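Local atomic coordinates of probable quinone reductase Qor (NADPH:quinone reductase) (Zeta-crystallin homolog protein) (Mycobacterium tuberculosis, PDB entry 4RVU), a protein that binds NADPH and probably passes electrons from it to quinones, as a zeta-crystallin-like member of the quinone oxidoreductase family. Residues A[32-43]-A[99-108]; A[62-70]-A[120-129]. All blocks are in the same frame, centred on the assembly; numbering follows the deposited sequence.

Contact 1 of 2, residues A[32-43]-A[99-108]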
loop_
_atom_site.group_PDB
_atom_site.type_symbol
_atom_site.label_atom_id
_atom_site.label_comp_id
_atom_site.label_asym_id
_atom_site.label_seq_id
_atom_site.Cartn_x
_atom_site.Cartn_y
_atom_site.Cartn_z
ATOM N N GLY A 32 25.584 19.692 -14.519
ATOM C CA GLY A 32 24.305 19.051 -14.798
ATOM C C GLY A 32 23.113 20.003 -14.853
ATOM O O GLY A 32 21.976 19.569 -15.093
ATOM N N GLU A 33 23.363 21.294 -14.640
ATOM C CA GLU A 33 22.278 22.280 -14.546
ATOM C C GLU A 33 22.118 23.199 -15.747
ATOM O O GLU A 33 23.069 23.483 -16.476
ATOM C CB GLU A 33 22.436 23.131 -13.282
ATOM C CG GLU A 33 22.331 22.332 -11.997
ATOM C CD GLU A 33 22.427 23.195 -10.757
ATOM O OE1 GLU A 33 22.977 24.308 -10.848
ATOM O OE2 GLU A 33 21.957 22.749 -9.687
ATOM N N LEU A 34 20.884 23.658 -15.936
ATOM C CA LEU A 34 20.566 24.690 -16.910
ATOM C C LEU A 34 20.242 25.944 -16.128
ATOM O O LEU A 34 19.777 25.856 -14.990
ATOM C CB LEU A 34 19.331 24.276 -17.707
ATOM C CG LEU A 34 19.401 22.945 -18.439
ATOM C CD1 LEU A 34 18.002 22.492 -18.847
ATOM C CD2 LEU A 34 20.287 23.102 -19.644
ATOM N N LEU A 35 20.487 27.111 -16.723
ATOM C CA LEU A 35 20.026 28.365 -16.150
ATOM C C LEU A 35 18.812 28.787 -16.970
ATOM O O LEU A 35 18.903 28.912 -18.189
ATOM C CB LEU A 35 21.116 29.430 -16.246
ATOM C CG LEU A 35 20.714 30.848 -15.835
ATOM C CD1 LEU A 35 20.478 30.913 -14.337
ATOM C CD2 LEU A 35 21.779 31.853 -16.266
ATOM N N ILE A 36 17.670 28.950 -16.311
ATOM C CA ILE A 36 16.424 29.229 -17.006
ATOM C C ILE A 36 15.999 30.665 -16.732
ATOM O O ILE A 36 15.958 31.091 -15.579
ATOM C CB ILE A 36 15.320 28.246 -16.545
ATOM C CG1 ILE A 36 15.718 26.809 -16.910
ATOM C CG2 ILE A 36 13.962 28.615 -17.140
ATOM C CD1 ILE A 36 14.801 25.740 -16.362
ATOM N N LYS A 37 15.706 31.421 -17.785
ATOM C CA LYS A 37 15.070 32.718 -17.591
ATOM C C LYS A 37 13.557 32.505 -17.568
ATOM O O LYS A 37 12.956 32.129 -18.579
ATOM C CB LYS A 37 15.456 33.718 -18.684
ATOM C CG LYS A 37 14.801 35.096 -18.467
ATOM C CD LYS A 37 15.236 36.166 -19.453
ATOM C CE LYS A 37 14.603 37.498 -19.061
ATOM N NZ LYS A 37 14.742 38.545 -20.115
ATOM N N ALA A 38 12.948 32.739 -16.409
ATOM C CA ALA A 38 11.526 32.439 -16.199
ATOM C C ALA A 38 10.561 33.224 -17.090
ATOM O O ALA A 38 10.708 34.443 -17.279
ATOM C CB ALA A 38 11.159 32.635 -14.743
ATOM N N GLU A 39 9.577 32.512 -17.637
ATOM C CA GLU A 39 8.443 33.142 -18.314
ATOM C C GLU A 39 7.157 32.946 -17.522
ATOM O O GLU A 39 6.270 33.804 -17.525
ATOM C CB GLU A 39 8.302 32.604 -19.743
ATOM C CG GLU A 39 9.458 33.045 -20.627
ATOM C CD GLU A 39 9.382 32.520 -22.044
ATOM O OE1 GLU A 39 8.448 31.763 -22.377
ATOM O OE2 GLU A 39 10.279 32.875 -22.829
ATOM N N ALA A 40 7.051 31.805 -16.850
ATOM C CA ALA A 40 5.918 31.528 -15.973
ATOM C C ALA A 40 6.385 30.582 -14.870
ATOM O O ALA A 40 7.165 29.663 -15.116
ATOM C CB ALA A 40 4.758 30.922 -16.755
ATOM N N ILE A 41 5.901 30.805 -13.658
ATOM C CA ILE A 41 6.389 30.063 -12.497
ATOM C C ILE A 41 5.224 29.342 -11.847
ATOM O O ILE A 41 4.209 29.956 -11.538
ATOM C CB ILE A 41 7.040 31.035 -11.500
ATOM C CG1 ILE A 41 8.263 31.688 -12.144
ATOM C CG2 ILE A 41 7.453 30.324 -10.208
ATOM C CD1 ILE A 41 8.625 33.015 -11.527
ATOM N N GLY A 42 5.365 28.039 -11.621
ATOM C CA GLY A 42 4.270 27.270 -11.057
ATOM C C GLY A 42 4.142 27.474 -9.558
ATOM O O GLY A 42 5.137 27.592 -8.846
ATOM N N VAL A 43 2.908 27.532 -9.080
ATOM C CA VAL A 43 2.641 27.525 -7.645
ATOM C C VAL A 43 2.155 26.132 -7.245
ATOM O O VAL A 43 1.290 25.552 -7.906
ATOM C CB VAL A 43 1.610 28.609 -7.260
ATOM C CG1 VAL A 43 1.259 28.524 -5.775
ATOM C CG2 VAL A 43 2.175 29.987 -7.574
ATOM N N ALA A 99 12.732 28.611 -7.861
ATOM C CA ALA A 99 11.905 28.936 -9.029
ATOM C C ALA A 99 11.190 30.291 -8.965
ATOM O O ALA A 99 10.875 30.873 -10.013
ATOM C CB ALA A 99 10.893 27.815 -9.302
ATOM N N TYR A 100 10.893 30.788 -7.764
ATOM C CA TYR A 100 10.212 32.091 -7.664
ATOM C C TYR A 100 11.237 33.208 -7.853
ATOM O O TYR A 100 11.614 33.882 -6.885
ATOM C CB TYR A 100 9.546 32.311 -6.301
ATOM C CG TYR A 100 8.307 31.497 -5.940
ATOM C CD1 TYR A 100 8.013 30.280 -6.551
ATOM C CD2 TYR A 100 7.440 31.957 -4.954
ATOM C CE1 TYR A 100 6.891 29.530 -6.162
ATOM C CE2 TYR A 100 6.316 31.228 -4.568
ATOM C CZ TYR A 100 6.060 30.012 -5.171
ATOM O OH TYR A 100 4.952 29.309 -4.787
ATOM N N ALA A 101 11.688 33.400 -9.088
ATOM C CA ALA A 101 12.724 34.384 -9.408
ATOM C C ALA A 101 12.716 34.620 -10.899
ATOM O O ALA A 101 12.084 33.868 -11.634
ATOM C CB ALA A 101 14.095 33.873 -8.975
ATOM N N GLU A 102 13.442 35.640 -11.356
ATOM C CA GLU A 102 13.542 35.888 -12.788
ATOM C C GLU A 102 14.401 34.834 -13.466
ATOM O O GLU A 102 14.213 34.537 -14.653
ATOM C CB GLU A 102 14.122 37.272 -13.048
ATOM C CG GLU A 102 13.164 38.385 -12.724
ATOM C CD GLU A 102 13.735 39.733 -13.057
ATOM O OE1 GLU A 102 14.482 40.271 -12.216
ATOM O OE2 GLU A 102 13.441 40.241 -14.162
ATOM N N PHE A 103 15.341 34.275 -12.701
ATOM C CA PHE A 103 16.257 33.248 -13.183
ATOM C C PHE A 103 16.433 32.190 -12.110
ATOM O O PHE A 103 16.508 32.514 -10.916
ATOM C CB PHE A 103 17.636 33.848 -13.490
ATOM C CG PHE A 103 17.634 34.871 -14.596
ATOM C CD1 PHE A 103 17.341 36.205 -14.327
ATOM C CD2 PHE A 103 17.962 34.505 -15.896
ATOM C CE1 PHE A 103 17.353 37.149 -15.344
ATOM C CE2 PHE A 103 17.983 35.447 -16.919
ATOM C CZ PHE A 103 17.669 36.769 -16.640
ATOM N N CYS A 104 16.491 30.927 -12.524
ATOM C CA CYS A 104 16.763 29.839 -11.589
ATOM C C CYS A 104 17.526 28.734 -12.299
ATOM O O CYS A 104 17.743 28.797 -13.513
ATOM C CB CYS A 104 15.461 29.287 -10.993
ATOM S SG CYS A 104 14.416 28.364 -12.168
ATOM N N THR A 105 17.932 27.721 -11.540
ATOM C CA THR A 105 18.637 26.582 -12.113
ATOM C C THR A 105 17.773 25.341 -12.009
ATOM O O THR A 105 16.934 25.242 -11.114
ATOM C CB THR A 105 19.953 26.300 -11.375
ATOM O OG1 THR A 105 19.664 26.021 -10.000
ATOM C CG2 THR A 105 20.894 27.494 -11.475
ATOM N N ALA A 106 17.994 24.382 -12.910
ATOM C CA ALA A 106 17.325 23.088 -12.819
ATOM C C ALA A 106 18.202 22.008 -13.438
ATOM O O ALA A 106 18.940 22.281 -14.386
ATOM C CB ALA A 106 15.946 23.129 -13.497
ATOM N N PRO A 107 18.124 20.777 -12.912
ATOM C CA PRO A 107 18.910 19.701 -13.531
ATOM C C PRO A 107 18.394 19.449 -14.938
ATOM O O PRO A 107 17.182 19.301 -15.103
ATOM C CB PRO A 107 18.600 18.474 -12.661
ATOM C CG PRO A 107 17.906 19.001 -11.416
ATOM C CD PRO A 107 17.240 20.283 -11.838
ATOM N N ALA A 108 19.285 19.395 -15.923
ATOM C CA ALA A 108 18.892 19.105 -17.298
ATOM C C ALA A 108 18.108 17.790 -17.435
ATOM O O ALA A 108 17.194 17.698 -18.248
ATOM C CB ALA A 108 20.118 19.096 -18.209
HETATM O O HOH W 1 19.232 23.185 -9.799
HETATM O O HOH W 2 12.291 36.241 -15.880
#
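Phe103 and Lys37 face each other as a non-hydrogen-bonded antiparallel pair, and the aliphatic stem of the lysine lies obliquely along one side of the ring. Its CB comes within 3.5 Å of Phe103 CE2, and CG and CD continue past CE2 and CZ; the stem can follow the ring because Lys37 is extended throughout, with CG anti to the backbone N (chi1 -179°). On the same face Leu35 CD1 reaches loosely toward Phe103 CB, at the foot of the ring, and lies closer to Cys104 O. Further along, Glu33 crosses Thr105 obliquely, OE1 3.7 Å from Thr105 CB, and a water gives a hydrogen bond to Glu33 OE2 (2.8 Å) while also bonded to Thr105 OG1; Glu33 OE1 is taken by Gly30 N. The opposite face is apolar. Ile36 CD1 lies against the methyl of Ala106, 4.0 Å from its CB, and Leu34 CG settles against Ala108 CB. Between the faces, paired backbone bonds join Leu34 with Ala106 and Ile36 with Cys104; single ones from Ala108 N to Gly32 O and from Ala38 N to Glu102 O (2.8 Å) close the two ends. Beyond Ala38 the chain turns a corner at a classic beta bulge, where Glu39 and Ala40 both oppose Cys68, and strand 40-42 leaves the plane. Ile41 then becomes the main bump: its CD1 lies against both Ala99 O and Ala101 O, 3.5 and 3.6 Å away, while CG2 meets Tyr100 CD1 at 3.7 Å. Tyr100 centres an inverse gamma turn, and its hydroxyl, hydrogen-bonded to Asp47 and His316, reaches past Val43. Strands 33-38 and 103-107 thus form an antiparallel pair in the curled sheet of the GroES-like domain found in alcohol dehydrogenase relatives.

Contact 2 of 2, residues A[62-70]-A[120-129]; sequences VIGSEVCGT and SEVAASALLK. With NDP (NADPH dihydro-nicotinamide-adenine-dinucleotide phosphate), chain E.
Glu66 reaches from the GroES-like sheet into a kink of helix 120-140, which packs against strand 67-74 on its way to the NADPH pocket. The kink lies where the N atoms of Leu128 and Lys129 lack their bonds to the preceding turn, and Glu66 supplies one replacement: Leu128 N donates to Glu66 OE2 at 2.8 Å, a fairly straight bond (164°) that meets the carboxylate from above its plane. The chain of Glu66 is extended, with CG anti to the backbone N (chi1 -174°), which carries the carboxylate this far. A water stands in for the second missing partner, accepting from Lys129 N and NZ and donating to Glu66 OE2 at 2.6 Å, while Glu66 OE1 also accepts from Asn44 ND2. This buried end is close-packed: Leu128 CB lies 3.5 Å from Glu66 CD, and Ala124 O also borders the carboxylate. Positive charge from Lys129 probably helps keep Glu66 ionised there.

Toward the helix start the contact is van der Waals packing, without a hydrogen bond between the segments. Cys68 SG sits close on Ser120 CA and CB, but the methyls are farther off, Ala123 CB 3.8 Å from SG and Ala124 CB 4.1 Å from Cys68 CB; the more open side lies at partly exposed Ser120, whose hydroxyl turns to Glu39 and Arg90. At the cofactor end, Leu128 forks: CD1 touches Ser65 OG, itself bonded to Ala94 O, and CD2 comes within 3.5 Å of NADPH C5N on the nicotinamide ring. Lys129 bends at its last two torsions, bringing NZ to Asn44 OD1 and into a salt bridge with Glu66 OE1 at 3.1 Å.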
loop_
_atom_site.group_PDB
_atom_site.type_symbol
_atom_site.label_atom_id
_atom_site.label_comp_id
_atom_site.label_asym_id
_atom_site.label_seq_id
_atom_site.Cartn_x
_atom_site.Cartn_y
_atom_site.Cartn_z
ATOM N N VAL A 62 15.497 30.759 -1.727
ATOM C CA VAL A 62 14.516 31.232 -2.701
ATOM C C VAL A 62 13.603 30.044 -2.961
ATOM O O VAL A 62 14.079 28.946 -3.251
ATOM C CB VAL A 62 15.185 31.703 -4.008
ATOM C CG1 VAL A 62 14.140 32.022 -5.064
ATOM C CG2 VAL A 62 16.049 32.925 -3.757
ATOM N N ILE A 63 12.294 30.255 -2.841
ATOM C CA ILE A 63 11.318 29.165 -2.805
ATOM C C ILE A 63 10.824 28.722 -4.193
ATOM O O ILE A 63 10.921 29.488 -5.160
ATOM C CB ILE A 63 10.127 29.590 -1.923
ATOM C CG1 ILE A 63 9.195 28.426 -1.597
ATOM C CG2 ILE A 63 9.384 30.738 -2.557
ATOM C CD1 ILE A 63 8.371 28.671 -0.365
ATOM N N GLY A 64 10.319 27.484 -4.283
ATOM C CA GLY A 64 9.621 26.995 -5.471
ATOM C C GLY A 64 10.435 26.070 -6.358
ATOM O O GLY A 64 11.659 26.186 -6.425
ATOM N N SER A 65 9.767 25.154 -7.057
ATOM C CA SER A 65 10.496 24.209 -7.902
ATOM C C SER A 65 9.977 24.082 -9.330
ATOM O O SER A 65 10.569 23.366 -10.136
ATOM C CB SER A 65 10.564 22.820 -7.243
ATOM O OG SER A 65 9.325 22.143 -7.310
ATOM N N GLU A 66 8.891 24.771 -9.660
ATOM C CA GLU A 66 8.310 24.632 -10.998
ATOM C C GLU A 66 8.478 25.918 -11.805
ATOM O O GLU A 66 8.083 26.993 -11.360
ATOM C CB GLU A 66 6.830 24.227 -10.914
ATOM C CG GLU A 66 6.176 23.915 -12.268
ATOM C CD GLU A 66 4.733 23.397 -12.153
ATOM O OE1 GLU A 66 4.040 23.711 -11.160
ATOM O OE2 GLU A 66 4.294 22.662 -13.067
ATOM N N VAL A 67 9.090 25.807 -12.983
ATOM C CA VAL A 67 9.325 26.982 -13.835
ATOM C C VAL A 67 9.278 26.592 -15.298
ATOM O O VAL A 67 9.698 25.506 -15.668
ATOM C CB VAL A 67 10.684 27.657 -13.534
ATOM C CG1 VAL A 67 11.832 26.709 -13.842
ATOM C CG2 VAL A 67 10.860 28.971 -14.325
ATOM N N CYS A 68 8.737 27.479 -16.125
ATOM C CA CYS A 68 8.903 27.366 -17.566
ATOM C C CYS A 68 9.576 28.642 -18.046
ATOM O O CYS A 68 9.200 29.742 -17.630
ATOM C CB CYS A 68 7.550 27.206 -18.258
ATOM S SG CYS A 68 7.675 27.249 -20.064
ATOM N N GLY A 69 10.593 28.506 -18.892
ATOM C CA GLY A 69 11.226 29.676 -19.482
ATOM C C GLY A 69 12.274 29.280 -20.497
ATOM O O GLY A 69 12.283 28.144 -20.963
ATOM N N THR A 70 13.165 30.208 -20.843
ATOM C CA THR A 70 14.152 29.923 -21.874
ATOM C C THR A 70 15.509 29.615 -21.265
ATOM O O THR A 70 15.880 30.179 -20.234
ATOM C CB THR A 70 14.277 31.088 -22.892
ATOM O OG1 THR A 70 14.421 32.322 -22.180
ATOM C CG2 THR A 70 13.038 31.152 -23.767
ATOM N N SER A 120 4.008 29.089 -22.351
ATOM C CA SER A 120 4.820 28.938 -21.150
ATOM C C SER A 120 3.941 28.902 -19.899
ATOM O O SER A 120 4.238 28.162 -18.961
ATOM C CB SER A 120 5.852 30.059 -21.078
ATOM O OG SER A 120 6.730 29.991 -22.195
ATOM N N GLU A 121 2.858 29.682 -19.891
ATOM C CA GLU A 121 1.908 29.662 -18.776
ATOM C C GLU A 121 1.257 28.297 -18.602
ATOM O O GLU A 121 1.127 27.795 -17.480
ATOM C CB GLU A 121 0.779 30.668 -19.003
ATOM C CG GLU A 121 1.110 32.103 -18.693
ATOM C CD GLU A 121 -0.112 32.982 -18.858
ATOM O OE1 GLU A 121 -1.059 32.560 -19.562
ATOM O OE2 GLU A 121 -0.123 34.095 -18.298
ATOM N N VAL A 122 0.828 27.698 -19.710
ATOM C CA VAL A 122 0.241 26.358 -19.644
ATOM C C VAL A 122 1.273 25.327 -19.186
ATOM O O VAL A 122 0.978 24.485 -18.345
ATOM C CB VAL A 122 -0.406 25.953 -20.985
ATOM C CG1 VAL A 122 -0.771 24.482 -20.979
ATOM C CG2 VAL A 122 -1.661 26.802 -21.228
ATOM N N ALA A 123 2.493 25.405 -19.709
ATOM C CA ALA A 123 3.556 24.490 -19.280
ATOM C C ALA A 123 3.813 24.563 -17.769
ATOM O O ALA A 123 3.991 23.535 -17.105
ATOM C CB ALA A 123 4.846 24.761 -20.062
ATOM N N ALA A 124 3.828 25.770 -17.215
ATOM C CA ALA A 124 4.088 25.943 -15.777
ATOM C C ALA A 124 2.849 25.656 -14.956
ATOM O O ALA A 124 2.907 25.588 -13.720
ATOM C CB ALA A 124 4.604 27.356 -15.480
ATOM N N SER A 125 1.722 25.495 -15.639
ATOM C CA SER A 125 0.497 25.040 -15.000
ATOM C C SER A 125 0.452 23.519 -14.977
ATOM O O SER A 125 -0.200 22.923 -14.121
ATOM C CB SER A 125 -0.723 25.549 -15.766
ATOM O OG SER A 125 -0.924 26.933 -15.567
ATOM N N ALA A 126 1.147 22.898 -15.923
ATOM C CA ALA A 126 0.907 21.491 -16.250
ATOM C C ALA A 126 1.945 20.510 -15.727
ATOM O O ALA A 126 1.594 19.387 -15.367
ATOM C CB ALA A 126 0.765 21.324 -17.762
ATOM N N LEU A 127 3.220 20.891 -15.709
ATOM C CA LEU A 127 4.279 19.888 -15.504
ATOM C C LEU A 127 4.311 19.177 -14.151
ATOM O O LEU A 127 4.171 17.958 -14.103
ATOM C CB LEU A 127 5.676 20.440 -15.830
ATOM C CG LEU A 127 6.698 19.287 -15.867
ATOM C CD1 LEU A 127 6.493 18.387 -17.097
ATOM C CD2 LEU A 127 8.151 19.754 -15.773
ATOM N N LEU A 128 4.526 19.900 -13.055
ATOM C CA LEU A 128 4.640 19.220 -11.755
ATOM C C LEU A 128 3.365 18.452 -11.444
ATOM O O LEU A 128 3.406 17.276 -11.062
ATOM C CB LEU A 128 4.942 20.214 -10.622
ATOM C CG LEU A 128 5.379 19.587 -9.284
ATOM C CD1 LEU A 128 6.278 20.541 -8.496
ATOM C CD2 LEU A 128 4.186 19.180 -8.424
ATOM N N LYS A 129 2.229 19.112 -11.617
ATOM C CA LYS A 129 0.961 18.483 -11.290
ATOM C C LYS A 129 0.584 17.380 -12.289
ATOM O O LYS A 129 -0.016 16.358 -11.911
ATOM C CB LYS A 129 -0.119 19.550 -11.184
ATOM C CG LYS A 129 0.114 20.544 -10.044
ATOM C CD LYS A 129 -0.836 21.735 -10.231
ATOM C CE LYS A 129 -0.247 23.066 -9.784
ATOM N NZ LYS A 129 1.125 23.397 -10.307
HETATM P PA NDP E . -4.763 22.373 -5.180
HETATM O O1A NDP E . -4.805 23.279 -6.378
HETATM O O2A NDP E . -5.491 21.060 -5.219
HETATM O O5B NDP E . -5.261 23.200 -3.895
HETATM C C5B NDP E . -5.594 22.521 -2.689
HETATM C C4B NDP E . -7.087 22.239 -2.709
HETATM O O4B NDP E . -7.452 21.313 -1.685
HETATM C C3B NDP E . -7.892 23.496 -2.432
HETATM O O3B NDP E . -8.172 24.221 -3.629
HETATM C C2B NDP E . -9.154 22.965 -1.783
HETATM O O2B NDP E . -10.193 22.823 -2.742
HETATM C C1B NDP E . -8.770 21.604 -1.220
HETATM N N9A NDP E . -8.806 21.713 0.256
HETATM C C8A NDP E . -9.593 21.000 1.078
HETATM N N7A NDP E . -9.396 21.356 2.370
HETATM C C5A NDP E . -8.470 22.328 2.385
HETATM C C6A NDP E . -7.803 23.150 3.419
HETATM N N6A NDP E . -8.102 22.994 4.728
HETATM N N1A NDP E . -6.892 24.058 3.012
HETATM C C2A NDP E . -6.592 24.219 1.712
HETATM N N3A NDP E . -7.156 23.510 0.722
HETATM C C4A NDP E . -8.086 22.564 0.988
HETATM O O3 NDP E . -3.226 22.109 -4.811
HETATM P PN NDP E . -2.232 21.345 -5.812
HETATM O O1N NDP E . -2.999 20.945 -7.045
HETATM O O2N NDP E . -0.975 22.167 -5.922
HETATM O O5D NDP E . -1.880 20.012 -4.990
HETATM C C5D NDP E . -2.912 19.108 -4.602
HETATM C C4D NDP E . -2.442 18.268 -3.424
HETATM O O4D NDP E . -1.520 17.276 -3.874
HETATM C C3D NDP E . -1.699 19.113 -2.410
HETATM O O3D NDP E . -2.038 18.642 -1.107
HETATM C C2D NDP E . -0.235 18.838 -2.675
HETATM O O2D NDP E . 0.516 18.931 -1.462
HETATM C C1D NDP E . -0.263 17.417 -3.213
HETATM N N1N NDP E . 0.802 17.110 -4.168
HETATM C C2N NDP E . 1.522 16.002 -3.977
HETATM C C3N NDP E . 2.538 15.625 -4.842
HETATM C C7N NDP E . 3.309 14.370 -4.561
HETATM O O7N NDP E . 4.157 14.003 -5.356
HETATM N N7N NDP E . 3.038 13.686 -3.451
HETATM C C4N NDP E . 2.871 16.456 -6.059
HETATM C C5N NDP E . 2.008 17.627 -6.158
HETATM C C6N NDP E . 1.016 17.902 -5.224
HETATM P P2B NDP E . -11.717 22.604 -2.276
HETATM O O1X NDP E . -11.618 22.346 -0.800
HETATM O O2X NDP E . -12.402 23.894 -2.628
HETATM O O3X NDP E . -12.189 21.434 -3.089
HETATM O O HOH W 3 1.843 21.844 -12.529
#

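From the N terminus, residues 32-43 come first, then 62-70, 99-108 and 120-129, so the segments alternate and the two contacts cross rather than nest. Contact 1 closes the loop from 43 to 99, a span that contains strand 67-74; contact 2 closes the one from 70 to 120, which in turn contains strand 103-107. Strand 33-38 lies between strands 67-74 and 103-107 in one sheet, with Lys37 N bonded to Thr70 O on the side of contact 2. The two contacts together tie the GroES-like sheet to helix 120-140, which runs beside the bound NADPH.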